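Local structure of long form salivary protein D7L1 (Culex quinquefasciatus, 6V4C) at residues Lys156-Asp161 with Ser184-Arg189; Cys167-His172 with Pro178-His183; Ile259-Glu264 with Lys287-Glu292. The protein binds and sequesters ADP, ATP and related adenine compounds, inhibiting platelet aggregation and hemostasis and so aiding blood feeding by the mosquito. All blocks are in the same frame, centred on the assembly; numbering follows the deposited sequence. Where two conformers were deposited one is given.

Contact 1 (Lys156-Asp161 with Ser184-Arg189)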
loop_
_atom_site.group_PDB
_atom_site.type_symbol
_atom_site.label_atom_id
_atom_site.label_comp_id
_atom_site.label_asym_id
_atom_site.label_seq_id
_atom_site.Cartn_x
_atom_site.Cartn_y
_atom_site.Cartn_z
ATOM N N LYS A 156 10.650 -8.886 -13.220
ATOM C CA LYS A 156 10.333 -9.970 -14.142
ATOM C C LYS A 156 9.705 -9.467 -15.434
ATOM O O LYS A 156 9.696 -10.197 -16.431
ATOM C CB LYS A 156 9.405 -10.985 -13.468
ATOM C CG LYS A 156 10.059 -11.778 -12.352
ATOM C CD LYS A 156 9.036 -12.600 -11.585
ATOM C CE LYS A 156 8.352 -13.621 -12.481
ATOM N NZ LYS A 156 7.333 -14.415 -11.733
ATOM N N GLN A 157 9.184 -8.239 -15.441
ATOM C CA GLN A 157 8.563 -7.706 -16.647
ATOM C C GLN A 157 9.590 -7.138 -17.615
ATOM O O GLN A 157 9.340 -7.103 -18.825
ATOM C CB GLN A 157 7.557 -6.614 -16.285
ATOM C CG GLN A 157 6.469 -7.044 -15.318
ATOM C CD GLN A 157 5.553 -5.895 -14.941
ATOM O OE1 GLN A 157 5.166 -5.091 -15.788
ATOM N NE2 GLN A 157 5.215 -5.803 -13.661
ATOM N N PHE A 158 10.740 -6.692 -17.109
ATOM C CA PHE A 158 11.701 -5.959 -17.919
ATOM C C PHE A 158 13.063 -6.619 -18.045
ATOM O O PHE A 158 13.798 -6.287 -18.981
ATOM C CB PHE A 158 11.889 -4.534 -17.373
ATOM C CG PHE A 158 10.596 -3.802 -17.148
ATOM C CD1 PHE A 158 9.763 -3.499 -18.212
ATOM C CD2 PHE A 158 10.212 -3.424 -15.874
ATOM C CE1 PHE A 158 8.568 -2.831 -18.010
ATOM C CE2 PHE A 158 9.021 -2.753 -15.665
ATOM C CZ PHE A 158 8.198 -2.456 -16.734
ATOM N N TYR A 159 13.423 -7.538 -17.150
ATOM C CA TYR A 159 14.751 -8.125 -17.150
ATOM C C TYR A 159 14.666 -9.642 -17.205
ATOM O O TYR A 159 13.759 -10.256 -16.632
ATOM C CB TYR A 159 15.534 -7.742 -15.890
ATOM C CG TYR A 159 15.849 -6.273 -15.775
ATOM C CD1 TYR A 159 16.864 -5.701 -16.531
ATOM C CD2 TYR A 159 15.139 -5.459 -14.907
ATOM C CE1 TYR A 159 17.159 -4.357 -16.427
ATOM C CE2 TYR A 159 15.425 -4.113 -14.795
ATOM C CZ TYR A 159 16.437 -3.566 -15.558
ATOM O OH TYR A 159 16.725 -2.225 -15.452
ATOM N N GLN A 160 15.628 -10.242 -17.900
ATOM C CA GLN A 160 15.847 -11.674 -17.798
ATOM C C GLN A 160 16.613 -11.970 -16.519
ATOM O O GLN A 160 17.512 -11.218 -16.131
ATOM C CB GLN A 160 16.657 -12.177 -18.990
ATOM C CG GLN A 160 15.906 -12.167 -20.305
ATOM C CD GLN A 160 16.540 -13.081 -21.334
ATOM O OE1 GLN A 160 16.956 -12.638 -22.405
ATOM N NE2 GLN A 160 16.617 -14.369 -21.013
ATOM N N ASP A 161 16.243 -13.065 -15.859
ATOM C CA ASP A 161 16.929 -13.473 -14.642
ATOM C C ASP A 161 18.421 -13.618 -14.906
ATOM O O ASP A 161 18.833 -14.251 -15.880
ATOM C CB ASP A 161 16.358 -14.803 -14.148
ATOM C CG ASP A 161 14.960 -14.663 -13.577
ATOM O OD1 ASP A 161 14.405 -13.545 -13.626
ATOM O OD2 ASP A 161 14.420 -15.670 -13.073
ATOM N N SER A 184 12.088 1.464 -12.919
ATOM C CA SER A 184 11.958 2.413 -11.818
ATOM C C SER A 184 10.605 3.116 -11.829
ATOM O O SER A 184 10.109 3.509 -10.767
ATOM C CB SER A 184 13.117 3.412 -11.820
ATOM O OG SER A 184 13.220 4.079 -13.065
ATOM N N ASN A 185 9.989 3.280 -13.001
ATOM C CA ASN A 185 8.613 3.764 -13.028
ATOM C C ASN A 185 7.676 2.774 -12.345
ATOM O O ASN A 185 6.800 3.166 -11.564
ATOM C CB ASN A 185 8.172 4.024 -14.470
ATOM C CG ASN A 185 6.724 4.470 -14.565
ATOM O OD1 ASN A 185 6.384 5.596 -14.197
ATOM N ND2 ASN A 185 5.865 3.592 -15.069
ATOM N N CYS A 186 7.861 1.483 -12.617
ATOM C CA CYS A 186 7.022 0.459 -12.004
ATOM C C CYS A 186 7.218 0.412 -10.493
ATOM O O CYS A 186 6.242 0.330 -9.737
ATOM C CB CYS A 186 7.337 -0.895 -12.645
ATOM S SG CYS A 186 6.354 -2.317 -12.084
ATOM N N THR A 187 8.469 0.482 -10.028
ATOM C CA THR A 187 8.733 0.307 -8.603
ATOM C C THR A 187 8.417 1.567 -7.802
ATOM O O THR A 187 7.887 1.479 -6.688
ATOM C CB THR A 187 10.177 -0.152 -8.373
ATOM O OG1 THR A 187 11.086 0.816 -8.908
ATOM C CG2 THR A 187 10.426 -1.498 -9.052
ATOM N N THR A 188 8.741 2.745 -8.345
ATOM C CA THR A 188 8.407 3.990 -7.659
ATOM C C THR A 188 6.898 4.141 -7.503
ATOM O O THR A 188 6.413 4.600 -6.461
ATOM C CB THR A 188 9.003 5.181 -8.419
ATOM O OG1 THR A 188 10.409 4.976 -8.599
ATOM C CG2 THR A 188 8.795 6.472 -7.653
ATOM N N ARG A 189 6.133 3.750 -8.525
ATOM C CA ARG A 189 4.679 3.757 -8.397
ATOM C C ARG A 189 4.202 2.651 -7.461
ATOM O O ARG A 189 3.267 2.855 -6.677
ATOM C CB ARG A 189 4.018 3.637 -9.772
ATOM C CG ARG A 189 4.199 4.870 -10.657
ATOM C CD ARG A 189 3.636 4.648 -12.054
ATOM N NE ARG A 189 3.649 5.873 -12.854
ATOM C CZ ARG A 189 2.637 6.733 -12.929
ATOM N NH1 ARG A 189 1.519 6.509 -12.252
ATOM N NH2 ARG A 189 2.741 7.821 -13.680
#
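C186 meets Q157 and F158 where helix 179-190 passes the end of helix 150-158, a small surface contact within the PBP/GOBP fold. The helix reaches this point through S184, whose CB points away from the contact and whose OG hydrogen-bonds to the F180 carbonyl. The S184 carbonyl oxygen O carries two bonds from one residue: T188 N at 2.9 Å and T188 OG1 at 2.6 Å come to it from opposite faces of its plane. N185 follows, on the flank of the helix, and its OD1 accepts from R189 NE at 3.1 Å, in the plane of the guanidinium group (N-H...O angle 153°).

C186 then makes the contact proper. Its CB sits 3.9 Å from F158 CE2, in the plane of the ring, so the phenylalanine presents an edge. One face of that ring is taken by its own neighbour, Q157 CB, which stands 4.0 Å above the ring centre. With SG anti to the backbone N (chi1 -177°), the sulfur of C186 lies 4.0 Å from Q157 NE2 and is joined by a disulfide to C154, about one turn before Q157 and F158 on helix 150-158. Q157 NE2 itself hydrogen-bonds to the F153 carbonyl. Farther along, T188 packs on A236 and Y240 of helix 235-247.

No hydrogen bond crosses between the two segments. The covalent C154-C186 link fixes the spacing of the helices, and the aromatic edge and the glutamine arm merely pack around the half-cystine, in keeping with the disulfide-linked helices of odorant-binding proteins.

Contact 2 (Cys167-His172 with Pro178-His183). With ZN (zinc ion), chain L.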
loop_
_atom_site.group_PDB
_atom_site.type_symbol
_atom_site.label_atom_id
_atom_site.label_comp_id
_atom_site.label_asym_id
_atom_site.label_seq_id
_atom_site.Cartn_x
_atom_site.Cartn_y
_atom_site.Cartn_z
ATOM N N CYS A 167 21.379 -7.591 -12.373
ATOM C CA CYS A 167 22.159 -7.791 -11.157
ATOM C C CYS A 167 22.782 -6.493 -10.660
ATOM O O CYS A 167 23.035 -6.355 -9.458
ATOM C CB CYS A 167 23.206 -8.883 -11.365
ATOM S SG CYS A 167 22.484 -10.471 -11.831
ATOM N N ASN A 168 23.028 -5.533 -11.556
ATOM C CA ASN A 168 23.445 -4.208 -11.108
ATOM C C ASN A 168 22.335 -3.516 -10.330
ATOM O O ASN A 168 22.602 -2.830 -9.334
ATOM C CB ASN A 168 23.894 -3.356 -12.295
ATOM C CG ASN A 168 25.267 -3.746 -12.807
ATOM O OD1 ASN A 168 26.055 -4.367 -12.094
ATOM N ND2 ASN A 168 25.562 -3.375 -14.050
ATOM N N VAL A 169 21.083 -3.680 -10.767
ATOM C CA VAL A 169 19.950 -3.140 -10.019
ATOM C C VAL A 169 19.894 -3.759 -8.627
ATOM O O VAL A 169 19.683 -3.065 -7.627
ATOM C CB VAL A 169 18.636 -3.362 -10.789
ATOM C CG1 VAL A 169 17.443 -2.922 -9.948
ATOM C CG2 VAL A 169 18.660 -2.617 -12.111
ATOM N N ARG A 170 20.083 -5.078 -8.551
ATOM C CA ARG A 170 20.090 -5.754 -7.257
ATOM C C ARG A 170 21.244 -5.270 -6.389
ATOM O O ARG A 170 21.080 -5.063 -5.181
ATOM C CB ARG A 170 20.194 -7.266 -7.467
ATOM C CG ARG A 170 18.963 -7.919 -8.082
ATOM C CD ARG A 170 17.786 -7.853 -7.130
ATOM N NE ARG A 170 18.188 -8.158 -5.760
ATOM C CZ ARG A 170 17.490 -7.810 -4.685
ATOM N NH1 ARG A 170 16.352 -7.146 -4.822
ATOM N NH2 ARG A 170 17.936 -8.114 -3.473
ATOM N N LYS A 171 22.417 -5.075 -6.991
ATOM C CA LYS A 171 23.633 -4.803 -6.232
ATOM C C LYS A 171 23.718 -3.348 -5.785
ATOM O O LYS A 171 24.101 -3.071 -4.644
ATOM C CB LYS A 171 24.844 -5.172 -7.087
ATOM C CG LYS A 171 26.166 -5.288 -6.347
ATOM C CD LYS A 171 27.235 -5.868 -7.268
ATOM C CE LYS A 171 28.524 -6.163 -6.523
ATOM N NZ LYS A 171 29.422 -7.043 -7.323
ATOM N N HIS A 172 23.366 -2.409 -6.661
ATOM C CA HIS A 172 23.553 -0.994 -6.382
ATOM C C HIS A 172 22.264 -0.186 -6.371
ATOM O O HIS A 172 22.317 1.020 -6.106
ATOM C CB HIS A 172 24.544 -0.385 -7.384
ATOM C CG HIS A 172 25.781 -1.205 -7.582
ATOM N ND1 HIS A 172 26.796 -1.262 -6.652
ATOM C CD2 HIS A 172 26.165 -2.002 -8.607
ATOM C CE1 HIS A 172 27.753 -2.058 -7.094
ATOM N NE2 HIS A 172 27.394 -2.523 -8.278
ATOM N N PRO A 178 18.775 1.179 -20.606
ATOM C CA PRO A 178 17.491 1.793 -20.984
ATOM C C PRO A 178 16.263 1.159 -20.346
ATOM O O PRO A 178 15.232 1.829 -20.240
ATOM C CB PRO A 178 17.466 1.649 -22.513
ATOM C CG PRO A 178 18.388 0.508 -22.798
ATOM C CD PRO A 178 19.479 0.625 -21.776
ATOM N N LYS A 179 16.340 -0.109 -19.924
ATOM C CA LYS A 179 15.194 -0.759 -19.301
ATOM C C LYS A 179 14.891 -0.207 -17.914
ATOM O O LYS A 179 13.776 -0.397 -17.418
ATOM C CB LYS A 179 15.428 -2.268 -19.193
ATOM C CG LYS A 179 15.537 -3.003 -20.514
ATOM C CD LYS A 179 16.129 -4.388 -20.288
ATOM C CE LYS A 179 15.869 -5.316 -21.460
ATOM N NZ LYS A 179 16.434 -6.671 -21.205
ATOM N N PHE A 180 15.855 0.462 -17.275
ATOM C CA PHE A 180 15.644 0.946 -15.915
ATOM C C PHE A 180 14.628 2.078 -15.846
ATOM O O PHE A 180 14.072 2.330 -14.770
ATOM C CB PHE A 180 16.966 1.365 -15.268
ATOM C CG PHE A 180 16.862 1.599 -13.784
ATOM C CD1 PHE A 180 16.817 0.531 -12.904
ATOM C CD2 PHE A 180 16.796 2.887 -13.274
ATOM C CE1 PHE A 180 16.715 0.739 -11.537
ATOM C CE2 PHE A 180 16.694 3.104 -11.908
ATOM C CZ PHE A 180 16.653 2.029 -11.039
ATOM N N ILE A 181 14.366 2.765 -16.959
ATOM C CA ILE A 181 13.321 3.783 -16.958
ATOM C C ILE A 181 11.958 3.144 -16.716
ATOM O O ILE A 181 11.166 3.620 -15.895
ATOM C CB ILE A 181 13.366 4.610 -18.256
ATOM C CG1 ILE A 181 14.661 5.428 -18.311
ATOM C CG2 ILE A 181 12.158 5.519 -18.351
ATOM C CD1 ILE A 181 14.790 6.299 -19.541
ATOM N N LYS A 182 11.676 2.038 -17.408
ATOM C CA LYS A 182 10.420 1.328 -17.183
ATOM C C LYS A 182 10.391 0.683 -15.804
ATOM O O LYS A 182 9.350 0.680 -15.135
ATOM C CB LYS A 182 10.219 0.253 -18.249
ATOM C CG LYS A 182 10.061 0.755 -19.671
ATOM C CD LYS A 182 9.813 -0.424 -20.605
ATOM C CE LYS A 182 10.018 -0.061 -22.064
ATOM N NZ LYS A 182 9.931 -1.275 -22.927
ATOM N N HIS A 183 11.520 0.120 -15.370
ATOM C CA HIS A 183 11.554 -0.604 -14.104
ATOM C C HIS A 183 11.367 0.340 -12.923
ATOM O O HIS A 183 10.575 0.063 -12.015
ATOM C CB HIS A 183 12.864 -1.387 -13.982
ATOM C CG HIS A 183 12.948 -2.238 -12.755
ATOM N ND1 HIS A 183 13.847 -1.994 -11.739
ATOM C CD2 HIS A 183 12.245 -3.332 -12.377
ATOM C CE1 HIS A 183 13.696 -2.899 -10.790
ATOM N NE2 HIS A 183 12.729 -3.724 -11.153
HETATM ZN ZN ZN L . 27.111 -0.041 -4.976
#
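Helices 164-172 and 179-190, consecutive in the PBP/GOBP fold and joined by a short loop, meet at V169, which packs against F180 and H183. The two methyl groups divide the work. CG2 of V169 lies 3.7 Å from F180 CD1, meeting that ring obliquely, whereas CG1 of V169 lies 3.8 Å from H183 CE1, again at a slant to the ring.

F180 and H183, one helical turn apart, both have CG anti to the backbone N (chi1 -168° and -176°), which sends their rings out from the same side of helix 179-190 to receive the valine. The rings also touch each other: F180 CE1 lies at the edge of the imidazole, in its plane. Y159 adds to this cluster, meeting the H183 ring edge-to-face, and Y240 of helix 235-247 packs edge-to-face with F180.

At the far end of helix 164-172, H172 binds a zinc ion through ND1 at 2.1 Å, with E249 as a second protein ligand. CG of K171 covers one face of the H172 imidazole, 3.6 Å above it and toward the rim. At the start of the segment C167 is tied by a disulfide to C295.

Between the two segments the contact is purely van der Waals: a branched aliphatic side chain fills the angle between two rings, while the stronger bonds, to zinc and sulfur, attach helix 164-172 to other parts of the chain.

Contact 3 (Ile259-Glu264 with Lys287-Glu292). With ADP (adenosine-5'-diphosphate), chain B.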
loop_
_atom_site.group_PDB
_atom_site.type_symbol
_atom_site.label_atom_id
_atom_site.label_comp_id
_atom_site.label_asym_id
_atom_site.label_seq_id
_atom_site.Cartn_x
_atom_site.Cartn_y
_atom_site.Cartn_z
ATOM N N ILE A 259 11.779 -1.772 2.447
ATOM C CA ILE A 259 10.553 -1.665 1.659
ATOM C C ILE A 259 10.295 -2.958 0.894
ATOM O O ILE A 259 9.178 -3.488 0.895
ATOM C CB ILE A 259 10.615 -0.451 0.712
ATOM C CG1 ILE A 259 10.513 0.858 1.498
ATOM C CG2 ILE A 259 9.513 -0.543 -0.334
ATOM C CD1 ILE A 259 10.794 2.104 0.666
ATOM N N GLU A 260 11.331 -3.486 0.237
ATOM C CA GLU A 260 11.163 -4.701 -0.558
ATOM C C GLU A 260 10.680 -5.863 0.297
ATOM O O GLU A 260 9.734 -6.569 -0.074
ATOM C CB GLU A 260 12.472 -5.067 -1.256
ATOM C CG GLU A 260 12.352 -6.350 -2.051
ATOM C CD GLU A 260 13.446 -6.533 -3.077
ATOM O OE1 GLU A 260 14.523 -5.918 -2.929
ATOM O OE2 GLU A 260 13.219 -7.296 -4.037
ATOM N N VAL A 261 11.322 -6.081 1.449
ATOM C CA VAL A 261 10.929 -7.180 2.327
ATOM C C VAL A 261 9.476 -7.031 2.765
ATOM O O VAL A 261 8.712 -8.003 2.780
ATOM C CB VAL A 261 11.891 -7.292 3.526
ATOM C CG1 VAL A 261 11.295 -8.177 4.610
ATOM C CG2 VAL A 261 13.230 -7.845 3.076
ATOM N N ARG A 262 9.070 -5.811 3.119
ATOM C CA ARG A 262 7.706 -5.588 3.586
ATOM C C ARG A 262 6.677 -5.702 2.467
ATOM O O ARG A 262 5.505 -5.976 2.749
ATOM C CB ARG A 262 7.599 -4.214 4.251
ATOM C CG ARG A 262 8.434 -4.060 5.513
ATOM C CD ARG A 262 8.946 -2.628 5.659
ATOM N NE ARG A 262 7.866 -1.653 5.730
ATOM C CZ ARG A 262 7.996 -0.368 5.415
ATOM N NH1 ARG A 262 9.161 0.108 4.986
ATOM N NH2 ARG A 262 6.951 0.441 5.518
ATOM N N SER A 263 7.086 -5.508 1.212
ATOM C CA SER A 263 6.144 -5.501 0.098
ATOM C C SER A 263 5.618 -6.886 -0.245
ATOM O O SER A 263 4.636 -6.985 -0.987
ATOM C CB SER A 263 6.772 -4.860 -1.146
ATOM O OG SER A 263 7.719 -5.722 -1.762
ATOM N N GLU A 264 6.240 -7.952 0.263
ATOM C CA GLU A 264 5.711 -9.288 0.011
ATOM C C GLU A 264 4.425 -9.535 0.789
ATOM O O GLU A 264 3.576 -10.318 0.351
ATOM C CB GLU A 264 6.764 -10.349 0.341
ATOM C CG GLU A 264 7.996 -10.281 -0.545
ATOM C CD GLU A 264 8.861 -11.525 -0.438
ATOM O OE1 GLU A 264 8.564 -12.382 0.420
ATOM O OE2 GLU A 264 9.832 -11.647 -1.214
ATOM N N LYS A 287 20.139 -11.359 0.544
ATOM C CA LYS A 287 20.791 -12.449 -0.179
ATOM C C LYS A 287 19.773 -13.369 -0.841
ATOM O O LYS A 287 19.961 -13.783 -1.991
ATOM C CB LYS A 287 21.702 -13.243 0.759
ATOM C CG LYS A 287 23.113 -12.676 0.894
ATOM N N ALA A 288 18.690 -13.705 -0.132
ATOM C CA ALA A 288 17.684 -14.594 -0.706
ATOM C C ALA A 288 16.993 -13.943 -1.898
ATOM O O ALA A 288 16.647 -14.622 -2.872
ATOM C CB ALA A 288 16.669 -15.002 0.361
ATOM N N LEU A 289 16.791 -12.623 -1.842
ATOM C CA LEU A 289 16.174 -11.915 -2.962
ATOM C C LEU A 289 17.118 -11.835 -4.157
ATOM O O LEU A 289 16.672 -11.891 -5.310
ATOM C CB LEU A 289 15.725 -10.521 -2.521
ATOM C CG LEU A 289 14.500 -10.472 -1.608
ATOM C CD1 LEU A 289 14.451 -9.169 -0.827
ATOM C CD2 LEU A 289 13.229 -10.649 -2.429
ATOM N N ASP A 290 18.421 -11.692 -3.905
ATOM C CA ASP A 290 19.403 -11.790 -4.982
ATOM C C ASP A 290 19.315 -13.151 -5.662
ATOM O O ASP A 290 19.308 -13.249 -6.894
ATOM C CB ASP A 290 20.817 -11.589 -4.428
ATOM C CG ASP A 290 21.076 -10.173 -3.937
ATOM O OD1 ASP A 290 20.335 -9.243 -4.322
ATOM O OD2 ASP A 290 22.044 -9.994 -3.169
ATOM N N SER A 291 19.257 -14.217 -4.861
ATOM C CA SER A 291 19.194 -15.568 -5.407
ATOM C C SER A 291 17.914 -15.781 -6.203
ATOM O O SER A 291 17.929 -16.433 -7.253
ATOM C CB SER A 291 19.290 -16.581 -4.269
ATOM O OG SER A 291 19.106 -17.900 -4.751
ATOM N N GLU A 292 16.798 -15.239 -5.711
ATOM C CA GLU A 292 15.531 -15.325 -6.431
ATOM C C GLU A 292 15.642 -14.716 -7.823
ATOM O O GLU A 292 15.046 -15.223 -8.781
ATOM C CB GLU A 292 14.453 -14.612 -5.615
ATOM C CG GLU A 292 13.064 -14.628 -6.214
ATOM C CD GLU A 292 12.071 -13.875 -5.348
ATOM O OE1 GLU A 292 12.208 -12.639 -5.214
ATOM O OE2 GLU A 292 11.163 -14.522 -4.788
HETATM P PB ADP B . -4.756 -14.581 4.715
HETATM O O1B ADP B . -4.983 -15.745 4.014
HETATM O O2B ADP B . -4.696 -14.748 6.116
HETATM O O3B ADP B . -5.659 -13.604 4.383
HETATM P PA ADP B . -2.016 -14.001 5.492
HETATM O O1A ADP B . -1.011 -15.099 5.604
HETATM O O2A ADP B . -2.540 -13.705 6.772
HETATM O O3A ADP B . -3.184 -14.332 4.538
HETATM O "O5'" ADP B . -1.762 -12.688 4.759
HETATM C "C5'" ADP B . -2.772 -11.725 4.555
HETATM C "C4'" ADP B . -2.197 -10.348 4.317
HETATM O "O4'" ADP B . -1.864 -10.146 2.967
HETATM C "C3'" ADP B . -3.118 -9.162 4.489
HETATM O "O3'" ADP B . -3.206 -8.740 5.810
HETATM C "C2'" ADP B . -2.595 -8.091 3.536
HETATM O "O2'" ADP B . -1.888 -7.146 4.219
HETATM C "C1'" ADP B . -1.580 -8.832 2.731
HETATM N N9 ADP B . -1.648 -8.622 1.319
HETATM C C8 ADP B . -2.718 -8.823 0.573
HETATM N N7 ADP B . -2.534 -8.618 -0.665
HETATM C C5 ADP B . -1.251 -8.240 -0.765
HETATM C C6 ADP B . -0.438 -7.878 -1.834
HETATM N N6 ADP B . -0.819 -7.820 -3.063
HETATM N N1 ADP B . 0.804 -7.549 -1.583
HETATM C C2 ADP B . 1.218 -7.569 -0.355
HETATM N N3 ADP B . 0.568 -7.903 0.701
HETATM C C4 ADP B . -0.678 -8.240 0.458
HETATM O O HOH W 1 9.891 -11.671 -3.879
#
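The carboxylate of E260 lies flat against L289: L289 CD1 stands over one face, 3.6 Å from E260 CD. L289 CD2 is on the same face but farther out, 3.7 Å from E260 OE2. The oxygens of this buried acid are satisfied by other residues: OE1 forms a salt bridge with R170, and OE2 accepts a hydrogen bond from S149. With CG anti to the backbone N (chi1 178°), the extended E260 reaches toward the leucine, which comes from the opposite direction, and turns a carboxylate face to its methyls.

The second carboxylate belongs to E264, which runs alongside the leucine, pointing the other way, and brings E264 OE2 to 3.7 Å from L289 CD2. A water lies between the acids, 2.7 Å from E264 OE2 and 2.8 Å from E292 OE1; with more acceptors around it than protons, it may not serve both at once. V261 CG2 touches L289 CD1 more loosely.

The end of helix 249-263 also lines the nucleotide pocket, with S263 O 3.5 Å from C2 of ADP. Helix 279-292 thus rests on helix 249-263 through L289, and helix 150-158 borders both, touching E260 through F151 and E292 through R152.

In the fold
All three contacts lie in the C-terminal half of the chain. Beyond K144, one of the ADP-binding residues, it enters helix 150-158, and contact 1 closes the first loop when helix 179-190 returns to it. Contact 2 is nested inside that loop: it closes the short turn between helices 164-172 and 179-190, and it shares the latter helix with contact 1. The two touch directly, the F158 ring packing on K182 and H183. Contact 3 follows in series, bringing helix 279-292 back to helix 249-263, whose end adjoins the nucleotide. R170, in contact 2, bridges to E260 and D290 of contact 3, so the C-terminal helices are joined to helix 164-172.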